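Local coordinates for uncharacterized protein YycE (PDB 1TWU) that is of unknown function but belongs to the vicinal oxygen chelate superfamily and is a putative relative of glyoxalases and fosfomycin resistance proteins, at residues I15-G20 and D124-V129; I26-E31 and M101-V106; V89-I94 and F130-G135; E31-K36 and S96-M101; N45-V50 and T64-G69. One frame throughout, in Å; residues are numbered along the deposited sequence.

Contact 1: I15-G20 and D124-V129; sequences IARPTG and DGWRIV
Asp124 OD2 accepts two hydrogen bonds, one from the Thr19 hydroxyl and one from a water that also donates to Pro18 O. Thr19 OG1 donates to Asp124 OD2 at 2.7 Å, meeting the syn lone pair of that oxygen. The water lies 2.8 Å from Asp124 OD2. The other oxygen is held too: a second water donates to Asp124 OD1 and accepts from the backbone N of Gly20, and Gln21 NE2 also bonds OD1.

Further along, Arg17 reaches over Trp126. Its guanidinium lies flat on one face of the indole, with the planes 7° apart. Arg17 CZ stands 3.7 Å from the centroid of the Trp126 five-membered ring, a cation-pi contact. Arg17 CD sits over the six-membered ring of Trp126, 3.6 Å from its centroid, a CH-pi contact. The Arg17 side chain bends at chi3 (57°), and this helps turn the guanidinium flat onto the ring. Ile15 CG2 touches the ring more loosely at Trp126 CH2, 4.3 Å away. The contact thus joins the two halves of the chain by a carboxylate with several donors and by a buried guanidinium whose charge is probably eased by the indole face.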
# COMPACT_ATOMS: atom_id res chain seq x y z
N ILE A 15 -5.59 0.15 0.30
CA ILE A 15 -4.53 0.92 -0.33
C ILE A 15 -5.23 1.45 -1.58
O ILE A 15 -5.61 0.66 -2.45
CB ILE A 15 -3.36 0.04 -0.79
CG1 ILE A 15 -2.67 -0.59 0.42
CG2 ILE A 15 -2.35 0.88 -1.57
CD1 ILE A 15 -1.98 0.42 1.33
N ALA A 16 -5.44 2.76 -1.65
CA ALA A 16 -6.13 3.36 -2.79
C ALA A 16 -5.17 4.20 -3.62
O ALA A 16 -4.44 5.03 -3.08
CB ALA A 16 -7.29 4.23 -2.31
N ARG A 17 -5.17 3.95 -4.92
CA ARG A 17 -4.30 4.66 -5.86
C ARG A 17 -5.10 5.16 -7.06
O ARG A 17 -6.03 4.50 -7.52
CB ARG A 17 -3.19 3.73 -6.36
CG ARG A 17 -2.26 3.22 -5.27
CD ARG A 17 -1.38 2.08 -5.78
NE ARG A 17 -0.58 2.46 -6.94
CZ ARG A 17 0.54 3.18 -6.88
NH1 ARG A 17 1.00 3.61 -5.71
NH2 ARG A 17 1.19 3.49 -8.00
N PRO A 18 -4.75 6.35 -7.57
CA PRO A 18 -5.42 6.94 -8.73
C PRO A 18 -4.86 6.42 -10.05
O PRO A 18 -3.72 5.97 -10.11
CB PRO A 18 -5.15 8.42 -8.54
CG PRO A 18 -3.73 8.40 -8.02
CD PRO A 18 -3.78 7.30 -6.98
N THR A 19 -5.65 6.49 -11.12
CA THR A 19 -5.18 6.03 -12.43
C THR A 19 -5.90 6.76 -13.55
O THR A 19 -6.99 7.29 -13.37
CB THR A 19 -5.40 4.49 -12.62
OG1 THR A 19 -4.79 4.09 -13.86
CG2 THR A 19 -6.89 4.14 -12.67
N GLY A 20 -5.26 6.81 -14.71
CA GLY A 20 -5.88 7.44 -15.86
C GLY A 20 -6.24 6.35 -16.86
O GLY A 20 -6.75 6.63 -17.95
N ASP A 124 0.91 1.55 -14.47
CA ASP A 124 1.28 2.91 -14.10
C ASP A 124 2.64 3.06 -13.43
O ASP A 124 2.90 4.07 -12.78
CB ASP A 124 0.20 3.54 -13.22
CG ASP A 124 -1.10 3.78 -13.98
OD1 ASP A 124 -1.02 4.26 -15.14
OD2 ASP A 124 -2.18 3.50 -13.43
N GLY A 125 3.49 2.05 -13.58
CA GLY A 125 4.83 2.14 -13.03
C GLY A 125 5.04 1.76 -11.58
O GLY A 125 6.12 2.00 -11.04
N TRP A 126 4.03 1.20 -10.94
CA TRP A 126 4.19 0.79 -9.55
C TRP A 126 5.04 -0.48 -9.65
O TRP A 126 4.81 -1.30 -10.53
CB TRP A 126 2.83 0.49 -8.91
CG TRP A 126 2.87 0.44 -7.40
CD1 TRP A 126 3.86 0.95 -6.59
CD2 TRP A 126 1.87 -0.10 -6.52
NE1 TRP A 126 3.53 0.76 -5.27
CE2 TRP A 126 2.32 0.12 -5.20
CE3 TRP A 126 0.64 -0.74 -6.73
CZ2 TRP A 126 1.57 -0.28 -4.08
CZ3 TRP A 126 -0.10 -1.13 -5.62
CH2 TRP A 126 0.37 -0.90 -4.32
N ARG A 127 6.03 -0.61 -8.77
CA ARG A 127 6.93 -1.77 -8.78
C ARG A 127 6.34 -2.96 -8.01
O ARG A 127 6.24 -2.94 -6.78
CB ARG A 127 8.29 -1.39 -8.18
CG ARG A 127 9.09 -0.33 -8.95
CD ARG A 127 9.57 -0.86 -10.29
NE ARG A 127 10.23 0.16 -11.10
CZ ARG A 127 11.55 0.39 -11.12
NH1 ARG A 127 12.37 -0.31 -10.36
NH2 ARG A 127 12.04 1.31 -11.93
N ILE A 128 5.94 -3.99 -8.74
CA ILE A 128 5.38 -5.18 -8.13
C ILE A 128 6.52 -6.21 -7.99
O ILE A 128 7.04 -6.73 -8.99
CB ILE A 128 4.22 -5.77 -8.98
CG1 ILE A 128 3.27 -4.64 -9.42
CG2 ILE A 128 3.44 -6.80 -8.17
CD1 ILE A 128 2.73 -3.81 -8.28
N VAL A 129 6.90 -6.49 -6.76
CA VAL A 129 7.99 -7.42 -6.51
C VAL A 129 7.53 -8.78 -6.00
O VAL A 129 6.62 -8.89 -5.17
CB VAL A 129 9.00 -6.82 -5.49
CG1 VAL A 129 10.25 -7.69 -5.38
CG2 VAL A 129 9.36 -5.41 -5.91
O HOH W 1 -2.35 3.30 -10.61
O HOH W 2 -2.58 6.38 -15.53

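Contact 2: I26-E31 and M101-V106; sequences IRFYEE and MGYQEV
Segment 26-31 is helical with a wider pi-type turn at 27-31, and it faces the loop that leaves helix 88-100 through a Schellman motif at Gly102. Arg27 runs extended from CG to NE and meets Met101 from the opposite direction. Its two end nitrogens grip one atom: Met101 O lies 3.0 Å from Arg27 NH2 and 3.1 Å from Arg27 NH1. NH2 sits on a carbonyl lone pair, while NH1 lies above the carbonyl plane. Arg27 NH1 also donates to Tyr103 OH at 2.9 Å, tilted from the guanidinium plane. Met101 CE packs over one face of the guanidinium and touches Glu31 CB at 3.8 Å.

Phe28 turns its edge to the face of Tyr103 in a T-shaped pair, planes at 87° and centroids 4.8 Å apart. Phe28 CD1 stands over the centre of the tyrosine ring. The two-nitrogen grip on Met101 O holds the Schellman turn that ends helix 88-100 against helix 22-32, within the paired alpha-beta modules of the VOC fold.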
# COMPACT_ATOMS: atom_id res chain seq x y z
N ILE A 26 -7.10 -3.01 -14.62
CA ILE A 26 -7.92 -4.20 -14.43
C ILE A 26 -7.30 -5.42 -15.13
O ILE A 26 -7.30 -6.53 -14.57
CB ILE A 26 -9.35 -3.97 -14.96
CG1 ILE A 26 -10.05 -2.94 -14.07
CG2 ILE A 26 -10.13 -5.28 -14.96
CD1 ILE A 26 -11.40 -2.50 -14.58
N ARG A 27 -6.77 -5.23 -16.33
CA ARG A 27 -6.14 -6.32 -17.06
C ARG A 27 -4.93 -6.87 -16.29
O ARG A 27 -4.75 -8.08 -16.20
CB ARG A 27 -5.68 -5.86 -18.44
CG ARG A 27 -4.90 -6.93 -19.20
CD ARG A 27 -4.64 -6.52 -20.63
NE ARG A 27 -4.03 -7.58 -21.44
CZ ARG A 27 -2.73 -7.81 -21.53
NH1 ARG A 27 -1.86 -7.06 -20.87
NH2 ARG A 27 -2.29 -8.78 -22.32
N PHE A 28 -4.12 -5.97 -15.73
CA PHE A 28 -2.94 -6.38 -14.98
C PHE A 28 -3.30 -7.12 -13.69
O PHE A 28 -2.81 -8.22 -13.44
CB PHE A 28 -2.09 -5.16 -14.63
CG PHE A 28 -0.86 -5.49 -13.80
CD1 PHE A 28 0.31 -5.95 -14.41
CD2 PHE A 28 -0.88 -5.36 -12.41
CE1 PHE A 28 1.44 -6.27 -13.65
CE2 PHE A 28 0.24 -5.68 -11.65
CZ PHE A 28 1.41 -6.13 -12.27
N TYR A 29 -4.15 -6.49 -12.88
CA TYR A 29 -4.54 -7.06 -11.59
C TYR A 29 -5.54 -8.20 -11.61
O TYR A 29 -5.40 -9.15 -10.84
CB TYR A 29 -5.05 -5.94 -10.67
CG TYR A 29 -3.93 -5.05 -10.22
CD1 TYR A 29 -3.08 -5.45 -9.19
CD2 TYR A 29 -3.64 -3.86 -10.88
CE1 TYR A 29 -1.95 -4.68 -8.84
CE2 TYR A 29 -2.53 -3.08 -10.54
CZ TYR A 29 -1.69 -3.50 -9.52
OH TYR A 29 -0.58 -2.75 -9.20
N GLU A 30 -6.54 -8.12 -12.48
CA GLU A 30 -7.52 -9.17 -12.52
C GLU A 30 -7.11 -10.28 -13.47
O GLU A 30 -7.14 -11.46 -13.11
CB GLU A 30 -8.88 -8.60 -12.91
CG GLU A 30 -10.01 -9.23 -12.15
CD GLU A 30 -11.36 -8.68 -12.53
OE1 GLU A 30 -11.48 -7.45 -12.73
OE2 GLU A 30 -12.32 -9.48 -12.63
N GLU A 31 -6.73 -9.92 -14.69
CA GLU A 31 -6.31 -10.92 -15.66
C GLU A 31 -4.88 -11.39 -15.40
O GLU A 31 -4.56 -12.56 -15.59
CB GLU A 31 -6.37 -10.36 -17.08
CG GLU A 31 -7.74 -9.95 -17.54
CD GLU A 31 -7.78 -9.73 -19.05
OE1 GLU A 31 -8.60 -8.91 -19.52
OE2 GLU A 31 -6.99 -10.40 -19.77
N MET A 101 2.16 -11.43 -21.06
CA MET A 101 0.98 -10.59 -21.27
C MET A 101 1.45 -9.21 -21.75
O MET A 101 0.65 -8.40 -22.19
CB MET A 101 0.16 -10.45 -19.98
CG MET A 101 -0.71 -11.67 -19.67
SD MET A 101 -1.60 -11.51 -18.13
CE MET A 101 -2.92 -10.52 -18.66
N GLY A 102 2.76 -8.97 -21.65
CA GLY A 102 3.31 -7.70 -22.12
C GLY A 102 3.94 -6.78 -21.08
O GLY A 102 4.47 -5.73 -21.44
N TYR A 103 3.89 -7.16 -19.81
CA TYR A 103 4.45 -6.32 -18.75
C TYR A 103 5.96 -6.50 -18.61
O TYR A 103 6.48 -7.60 -18.68
CB TYR A 103 3.72 -6.61 -17.44
CG TYR A 103 2.23 -6.37 -17.60
CD1 TYR A 103 1.73 -5.08 -17.79
CD2 TYR A 103 1.32 -7.44 -17.64
CE1 TYR A 103 0.38 -4.85 -18.03
CE2 TYR A 103 -0.03 -7.22 -17.89
CZ TYR A 103 -0.50 -5.92 -18.08
OH TYR A 103 -1.83 -5.69 -18.37
N GLN A 104 6.65 -5.37 -18.40
CA GLN A 104 8.10 -5.31 -18.28
C GLN A 104 8.69 -5.72 -16.95
O GLN A 104 8.20 -5.31 -15.90
CB GLN A 104 8.59 -3.89 -18.54
CG GLN A 104 8.13 -3.30 -19.83
CD GLN A 104 8.72 -4.00 -21.02
OE1 GLN A 104 8.03 -4.29 -22.00
NE2 GLN A 104 10.02 -4.29 -20.96
N GLU A 105 9.75 -6.51 -17.00
CA GLU A 105 10.45 -6.88 -15.78
C GLU A 105 11.52 -5.80 -15.72
O GLU A 105 12.16 -5.49 -16.74
CB GLU A 105 11.12 -8.25 -15.88
CG GLU A 105 11.73 -8.68 -14.53
CD GLU A 105 12.63 -9.90 -14.62
OE1 GLU A 105 12.26 -10.87 -15.31
OE2 GLU A 105 13.69 -9.89 -13.97
N VAL A 106 11.72 -5.20 -14.56
CA VAL A 106 12.73 -4.16 -14.44
C VAL A 106 13.77 -4.49 -13.39
O VAL A 106 13.59 -5.39 -12.57
CB VAL A 106 12.08 -2.79 -14.11
CG1 VAL A 106 11.17 -2.36 -15.25
CG2 VAL A 106 11.29 -2.87 -12.81

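Contact 3: V89-I94 and F130-G135; sequences VELAAI and FMNSKG
The Phe130 ring meets Ile94 CG2 at an oblique approach. Ile94 CG2 lies 4.0 Å from Phe130 CD1, and the two side chains cross at about a right angle. Thr95 and Leu98 of the same helix also touch Phe130, as does Leu33. Phe8 of the second subunit packs on it as well.

Leu91 meets the other end of the phenylalanine side chain. Leu91 CG is 3.9 Å from Phe130 CB. This is helix 88-100 packed on the sheet that contains strand 127-131, helix-on-sheet packing in a VOC-family alpha-beta fold. Leu91 has CG opposite its own backbone N across the CA-CB bond (chi1 -166°), and CD1 extends past Phe130 to the residue just after the strand. There Leu91 CD1 rests on the backbone, 3.5 Å from Asn132 N. Leu91 CD1 also touches Asn132 CB at 3.7 Å. The two segments share no hydrogen bond. Asn132 is the centre of an inverse gamma turn, and its amide ND2 is bonded to Val85 O.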
# COMPACT_ATOMS: atom_id res chain seq x y z
N VAL A 89 8.45 -22.16 -7.86
CA VAL A 89 7.74 -22.58 -9.07
C VAL A 89 6.55 -21.66 -9.34
O VAL A 89 6.30 -21.28 -10.48
CB VAL A 89 7.24 -24.04 -8.97
CG1 VAL A 89 6.31 -24.38 -10.14
CG2 VAL A 89 8.44 -24.99 -8.96
N GLU A 90 5.81 -21.31 -8.28
CA GLU A 90 4.67 -20.42 -8.44
C GLU A 90 5.17 -19.03 -8.80
O GLU A 90 4.59 -18.34 -9.63
CB GLU A 90 3.87 -20.33 -7.15
CG GLU A 90 3.32 -21.63 -6.67
CD GLU A 90 2.50 -21.46 -5.42
OE1 GLU A 90 2.90 -20.63 -4.57
OE2 GLU A 90 1.48 -22.15 -5.28
N LEU A 91 6.26 -18.61 -8.16
CA LEU A 91 6.84 -17.31 -8.44
C LEU A 91 7.17 -17.23 -9.93
O LEU A 91 6.72 -16.32 -10.63
CB LEU A 91 8.10 -17.10 -7.59
CG LEU A 91 8.68 -15.69 -7.46
CD1 LEU A 91 9.60 -15.64 -6.25
CD2 LEU A 91 9.43 -15.30 -8.72
N ALA A 92 7.92 -18.21 -10.43
CA ALA A 92 8.30 -18.25 -11.84
C ALA A 92 7.08 -18.22 -12.76
O ALA A 92 7.09 -17.54 -13.79
CB ALA A 92 9.13 -19.49 -12.13
N ALA A 93 6.04 -18.95 -12.38
CA ALA A 93 4.82 -19.02 -13.17
C ALA A 93 4.08 -17.69 -13.30
O ALA A 93 3.68 -17.30 -14.39
CB ALA A 93 3.88 -20.06 -12.59
N ILE A 94 3.89 -17.00 -12.18
CA ILE A 94 3.17 -15.74 -12.22
C ILE A 94 3.95 -14.65 -12.97
O ILE A 94 3.39 -13.97 -13.84
CB ILE A 94 2.78 -15.24 -10.80
CG1 ILE A 94 1.91 -13.99 -10.91
CG2 ILE A 94 4.02 -14.94 -9.96
CD1 ILE A 94 0.68 -14.17 -11.80
N PHE A 130 8.16 -9.82 -6.52
CA PHE A 130 7.87 -11.19 -6.11
C PHE A 130 9.20 -11.70 -5.54
O PHE A 130 10.15 -11.98 -6.27
CB PHE A 130 7.42 -11.99 -7.33
CG PHE A 130 6.17 -11.46 -7.96
CD1 PHE A 130 4.91 -11.90 -7.53
CD2 PHE A 130 6.23 -10.47 -8.93
CE1 PHE A 130 3.74 -11.35 -8.06
CE2 PHE A 130 5.07 -9.92 -9.47
CZ PHE A 130 3.82 -10.36 -9.04
N MET A 131 9.26 -11.80 -4.21
CA MET A 131 10.46 -12.24 -3.52
C MET A 131 10.34 -13.70 -3.07
O MET A 131 9.36 -14.10 -2.43
CB MET A 131 10.74 -11.32 -2.32
CG MET A 131 12.02 -11.62 -1.54
SD MET A 131 13.56 -11.61 -2.51
CE MET A 131 13.56 -9.97 -3.14
N ASN A 132 11.36 -14.49 -3.41
CA ASN A 132 11.37 -15.90 -3.06
C ASN A 132 11.78 -16.10 -1.61
O ASN A 132 12.89 -16.54 -1.33
CB ASN A 132 12.35 -16.66 -3.96
CG ASN A 132 12.17 -18.17 -3.86
OD1 ASN A 132 13.08 -18.93 -4.18
ND2 ASN A 132 10.99 -18.60 -3.42
N SER A 133 10.89 -15.76 -0.69
CA SER A 133 11.19 -15.95 0.73
C SER A 133 9.89 -15.95 1.51
O SER A 133 8.81 -15.95 0.93
CB SER A 133 12.13 -14.85 1.24
OG SER A 133 11.48 -13.59 1.34
N LYS A 134 9.99 -15.97 2.83
CA LYS A 134 8.81 -15.98 3.67
C LYS A 134 8.59 -14.62 4.34
O LYS A 134 7.63 -14.44 5.09
CB LYS A 134 8.93 -17.08 4.72
CG LYS A 134 9.01 -18.49 4.14
CD LYS A 134 8.90 -19.57 5.23
CE LYS A 134 10.13 -19.62 6.14
NZ LYS A 134 11.35 -20.13 5.43
N GLY A 135 9.49 -13.68 4.06
CA GLY A 135 9.38 -12.35 4.64
C GLY A 135 10.21 -12.16 5.89
O GLY A 135 11.28 -12.76 6.03

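Contact 4: E31-K36 and S96-M101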
# COMPACT_ATOMS: atom_id res chain seq x y z
N GLU A 31 -6.73 -9.92 -14.69
CA GLU A 31 -6.31 -10.92 -15.66
C GLU A 31 -4.88 -11.39 -15.40
O GLU A 31 -4.56 -12.56 -15.59
CB GLU A 31 -6.37 -10.36 -17.08
CG GLU A 31 -7.74 -9.95 -17.54
CD GLU A 31 -7.78 -9.73 -19.05
OE1 GLU A 31 -8.60 -8.91 -19.52
OE2 GLU A 31 -6.99 -10.40 -19.77
N GLY A 32 -4.02 -10.47 -14.97
CA GLY A 32 -2.64 -10.83 -14.72
C GLY A 32 -2.41 -11.54 -13.41
O GLY A 32 -2.04 -12.71 -13.40
N LEU A 33 -2.62 -10.83 -12.31
CA LEU A 33 -2.43 -11.40 -10.99
C LEU A 33 -3.55 -12.33 -10.57
O LEU A 33 -3.37 -13.17 -9.70
CB LEU A 33 -2.30 -10.30 -9.94
CG LEU A 33 -0.98 -9.55 -9.94
CD1 LEU A 33 -0.97 -8.54 -8.80
CD2 LEU A 33 0.15 -10.55 -9.79
N CYS A 34 -4.71 -12.17 -11.20
CA CYS A 34 -5.87 -12.98 -10.86
C CYS A 34 -6.33 -12.67 -9.44
O CYS A 34 -6.62 -13.57 -8.65
CB CYS A 34 -5.56 -14.47 -11.00
SG CYS A 34 -5.48 -15.02 -12.72
N LEU A 35 -6.35 -11.38 -9.11
CA LEU A 35 -6.84 -10.94 -7.82
C LEU A 35 -8.34 -10.90 -8.02
O LEU A 35 -8.82 -10.57 -9.11
CB LEU A 35 -6.32 -9.54 -7.48
CG LEU A 35 -4.81 -9.35 -7.34
CD1 LEU A 35 -4.53 -8.00 -6.70
CD2 LEU A 35 -4.22 -10.46 -6.48
N LYS A 36 -9.09 -11.24 -6.99
CA LYS A 36 -10.54 -11.25 -7.09
C LYS A 36 -11.13 -9.84 -6.99
O LYS A 36 -10.74 -9.07 -6.11
CB LYS A 36 -11.14 -12.15 -6.00
CG LYS A 36 -12.64 -11.95 -5.73
CD LYS A 36 -13.16 -12.94 -4.69
CE LYS A 36 -14.32 -12.37 -3.85
NZ LYS A 36 -15.51 -11.90 -4.63
N SER A 96 6.13 -15.04 -15.19
CA SER A 96 6.22 -15.44 -16.59
C SER A 96 4.94 -15.09 -17.34
O SER A 96 4.98 -14.67 -18.49
CB SER A 96 6.48 -16.93 -16.69
OG SER A 96 6.53 -17.33 -18.05
N LYS A 97 3.81 -15.28 -16.67
CA LYS A 97 2.52 -14.98 -17.26
C LYS A 97 2.39 -13.48 -17.52
O LYS A 97 1.88 -13.06 -18.56
CB LYS A 97 1.40 -15.44 -16.31
CG LYS A 97 -0.00 -15.08 -16.77
CD LYS A 97 -1.05 -15.48 -15.74
CE LYS A 97 -2.44 -15.05 -16.18
NZ LYS A 97 -3.49 -15.41 -15.18
N LEU A 98 2.86 -12.67 -16.57
CA LEU A 98 2.79 -11.21 -16.70
C LEU A 98 3.67 -10.69 -17.83
O LEU A 98 3.27 -9.78 -18.55
CB LEU A 98 3.19 -10.55 -15.37
CG LEU A 98 2.25 -10.81 -14.18
CD1 LEU A 98 2.82 -10.17 -12.93
CD2 LEU A 98 0.85 -10.27 -14.47
N LYS A 99 4.86 -11.26 -17.98
CA LYS A 99 5.77 -10.83 -19.05
C LYS A 99 5.21 -11.24 -20.41
O LYS A 99 5.34 -10.50 -21.39
CB LYS A 99 7.16 -11.43 -18.84
CG LYS A 99 7.82 -11.04 -17.53
CD LYS A 99 9.22 -11.58 -17.40
CE LYS A 99 10.17 -10.90 -18.36
NZ LYS A 99 11.59 -11.31 -18.14
N HIS A 100 4.57 -12.40 -20.47
CA HIS A 100 3.99 -12.87 -21.72
C HIS A 100 2.73 -12.08 -22.06
O HIS A 100 2.30 -12.06 -23.22
CB HIS A 100 3.68 -14.37 -21.62
CG HIS A 100 4.92 -15.22 -21.59
ND1 HIS A 100 4.88 -16.60 -21.69
CD2 HIS A 100 6.22 -14.89 -21.45
CE1 HIS A 100 6.11 -17.07 -21.63
NE2 HIS A 100 6.95 -16.05 -21.49
N MET A 101 2.16 -11.43 -21.06
CA MET A 101 0.98 -10.59 -21.27
C MET A 101 1.45 -9.21 -21.75
O MET A 101 0.65 -8.40 -22.19
CB MET A 101 0.16 -10.45 -19.98
CG MET A 101 -0.71 -11.67 -19.67
SD MET A 101 -1.60 -11.51 -18.13
CE MET A 101 -2.92 -10.52 -18.66
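Lys97 reaches Glu31 O and Leu98 presses on Gly32, from two positions on the same helix. Lys97 is stretched out along its whole length, its chi1 of 176° starting the chain on a straight course to the facing turn. Lys97 NZ donates to Glu31 O at 3.1 Å, approaching almost in line with the carbonyl bond. Cys34 SG lies 3.2 Å from Lys97 NZ.

Leu98 CD2 presses on the backbone of Gly32, 3.5 Å from Gly32 CA. The sulfur of Met101, SD, lies 3.6 Å from Gly32 CA. Gly32 has no side chain, and this lets the leucine and methionine come so close to its CA. Leu98 also crosses Leu33 obliquely, with Leu33 CD2 and Leu98 CD1 4.1 Å apart. Leu33 starts away from segment 96-101, yet its CD2 returns to Leu98. Leu33 O is hydrogen-bonded to Ser7 OG of the second subunit.

The contact lies where helix 22-32 ends and the last turns of helix 88-100 pass alongside. Leu33 and Leu98 both rest on Phe130 of strand 127-131, and Leu98 also touches Phe28 of helix 22-32.

Contact 5: N45-V50 and T64-G69; sequences NGYDGV and TQYEGG
Tyr47 lies beside Tyr66 across two antiparallel strands, and its side chain can be followed outward. Tyr47 CB is 4.0 Å from Gln65 O. CG and CD2 both look toward Tyr66 CD1. On the other edge, Tyr47 CD1 passes Tyr66 CA, and Tyr47 CE1 meets Tyr66 CB at 3.7 Å. CZ again has Tyr66 CD1 nearby. That one atom, Tyr66 CD1, stands over the centre of the Tyr47 ring. The pair is edge-to-face, the edge of Tyr66 toward the face of Tyr47, with planes at 57° and centroids 4.9 Å apart. Tyr66 has CG anti to the backbone N (chi1 -172°), which places its ring near Gly46 and Asn45 of the facing segment. The ring edge then comes near Asn45 O, 3.6 Å from Tyr66 CE1.

The backbones are bonded by Asp48 and Gln65, a hydrogen-bonded pair: Asp48 N to Gln65 O is 3.0 Å, and Gln65 N to Asp48 O is 2.9 Å. Beyond the last bridge, Glu67 N donates to Gly46 O at 2.7 Å. Tyr47 with Tyr66 and Gly49 with Thr64 are non-hydrogen-bonded pairs. Asp48 and Gln65 point to the opposite face, where both touch Leu22 of helix 22-32. Asp48 OD1 is bonded to Gln43 N. This is the open end of the beta hairpin 47-53/59-66, the central strands of the first four-stranded VOC sheet.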
# COMPACT_ATOMS: atom_id res chain seq x y z
N ASN A 45 -19.64 10.65 -7.90
CA ASN A 45 -18.96 11.92 -7.71
C ASN A 45 -17.93 12.13 -8.82
O ASN A 45 -16.88 12.73 -8.61
CB ASN A 45 -18.27 11.99 -6.33
CG ASN A 45 -19.26 11.95 -5.18
OD1 ASN A 45 -20.36 12.51 -5.27
ND2 ASN A 45 -18.87 11.31 -4.08
N GLY A 46 -18.26 11.62 -10.01
CA GLY A 46 -17.37 11.76 -11.15
C GLY A 46 -16.26 10.74 -11.21
O GLY A 46 -15.39 10.80 -12.08
N TYR A 47 -16.28 9.79 -10.28
CA TYR A 47 -15.26 8.75 -10.23
C TYR A 47 -15.78 7.36 -10.57
O TYR A 47 -16.96 7.03 -10.39
CB TYR A 47 -14.65 8.67 -8.83
CG TYR A 47 -13.72 9.79 -8.45
CD1 TYR A 47 -12.37 9.76 -8.81
CD2 TYR A 47 -14.16 10.84 -7.64
CE1 TYR A 47 -11.48 10.73 -8.36
CE2 TYR A 47 -13.28 11.82 -7.19
CZ TYR A 47 -11.94 11.76 -7.55
OH TYR A 47 -11.07 12.71 -7.06
N ASP A 48 -14.86 6.54 -11.06
CA ASP A 48 -15.12 5.15 -11.39
C ASP A 48 -14.02 4.43 -10.63
O ASP A 48 -12.93 4.98 -10.46
CB ASP A 48 -14.96 4.92 -12.89
CG ASP A 48 -16.23 5.24 -13.66
OD1 ASP A 48 -16.93 6.22 -13.32
OD2 ASP A 48 -16.53 4.50 -14.62
N GLY A 49 -14.29 3.22 -10.16
CA GLY A 49 -13.27 2.50 -9.42
C GLY A 49 -13.52 1.02 -9.30
O GLY A 49 -14.61 0.53 -9.58
N VAL A 50 -12.49 0.30 -8.87
CA VAL A 50 -12.57 -1.14 -8.72
C VAL A 50 -11.72 -1.56 -7.53
O VAL A 50 -10.69 -0.96 -7.26
CB VAL A 50 -12.09 -1.85 -10.02
CG1 VAL A 50 -10.60 -1.57 -10.25
CG2 VAL A 50 -12.36 -3.33 -9.94
N THR A 64 -8.93 4.16 -8.66
CA THR A 64 -9.94 5.11 -9.08
C THR A 64 -9.47 5.99 -10.24
O THR A 64 -8.29 6.30 -10.37
CB THR A 64 -10.36 6.01 -7.90
OG1 THR A 64 -9.21 6.67 -7.35
CG2 THR A 64 -11.03 5.17 -6.81
N GLN A 65 -10.43 6.39 -11.07
CA GLN A 65 -10.18 7.24 -12.22
C GLN A 65 -11.25 8.33 -12.26
O GLN A 65 -12.44 8.04 -12.15
CB GLN A 65 -10.23 6.41 -13.50
CG GLN A 65 -10.00 7.20 -14.78
CD GLN A 65 -9.89 6.31 -15.99
OE1 GLN A 65 -10.05 6.75 -17.12
NE2 GLN A 65 -9.59 5.04 -15.76
N TYR A 66 -10.83 9.58 -12.40
CA TYR A 66 -11.78 10.69 -12.44
C TYR A 66 -12.25 10.98 -13.87
O TYR A 66 -11.47 10.96 -14.81
CB TYR A 66 -11.15 11.94 -11.84
CG TYR A 66 -12.14 13.07 -11.68
CD1 TYR A 66 -13.28 12.92 -10.90
CD2 TYR A 66 -11.94 14.29 -12.33
CE1 TYR A 66 -14.21 13.95 -10.77
CE2 TYR A 66 -12.86 15.32 -12.21
CZ TYR A 66 -14.00 15.15 -11.43
OH TYR A 66 -14.91 16.18 -11.34
N GLU A 67 -13.55 11.23 -14.01
CA GLU A 67 -14.16 11.51 -15.31
C GLU A 67 -13.46 12.65 -16.03
O GLU A 67 -13.27 12.59 -17.25
CB GLU A 67 -15.64 11.85 -15.15
CG GLU A 67 -15.91 13.01 -14.20
CD GLU A 67 -17.27 13.66 -14.40
OE1 GLU A 67 -18.22 12.95 -14.81
OE2 GLU A 67 -17.41 14.88 -14.15
N GLY A 68 -13.10 13.68 -15.29
CA GLY A 68 -12.43 14.82 -15.89
C GLY A 68 -10.92 14.64 -15.94
O GLY A 68 -10.17 15.54 -15.60
N GLY A 69 -10.48 13.46 -16.36
CA GLY A 69 -9.06 13.19 -16.44
C GLY A 69 -8.43 12.96 -15.09
O GLY A 69 -8.67 13.71 -14.14

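How the contacts relate
From the N terminus, strand 12-18 opens contact 1, which closes only at 124-129, so it spans both sheets. Within that span lie contact 2, contact 4 and contact 5. Helix 22-32 opens contact 2, and its end opens contact 4. Contact 5 closes first and locally, as a hairpin in the first sheet; contact 4 encloses it and contact 2 encloses both. Contact 3 starts in helix 88-100 and ends after contact 1 has closed, so it crosses contacts 1, 2 and 4. Contacts 2 and 4 share Glu31 and Met101 and tie the first helix to the second half. Contacts 1 and 5 meet through neighbouring strands. Contacts 3 and 5 lie about 33 Å apart between centres.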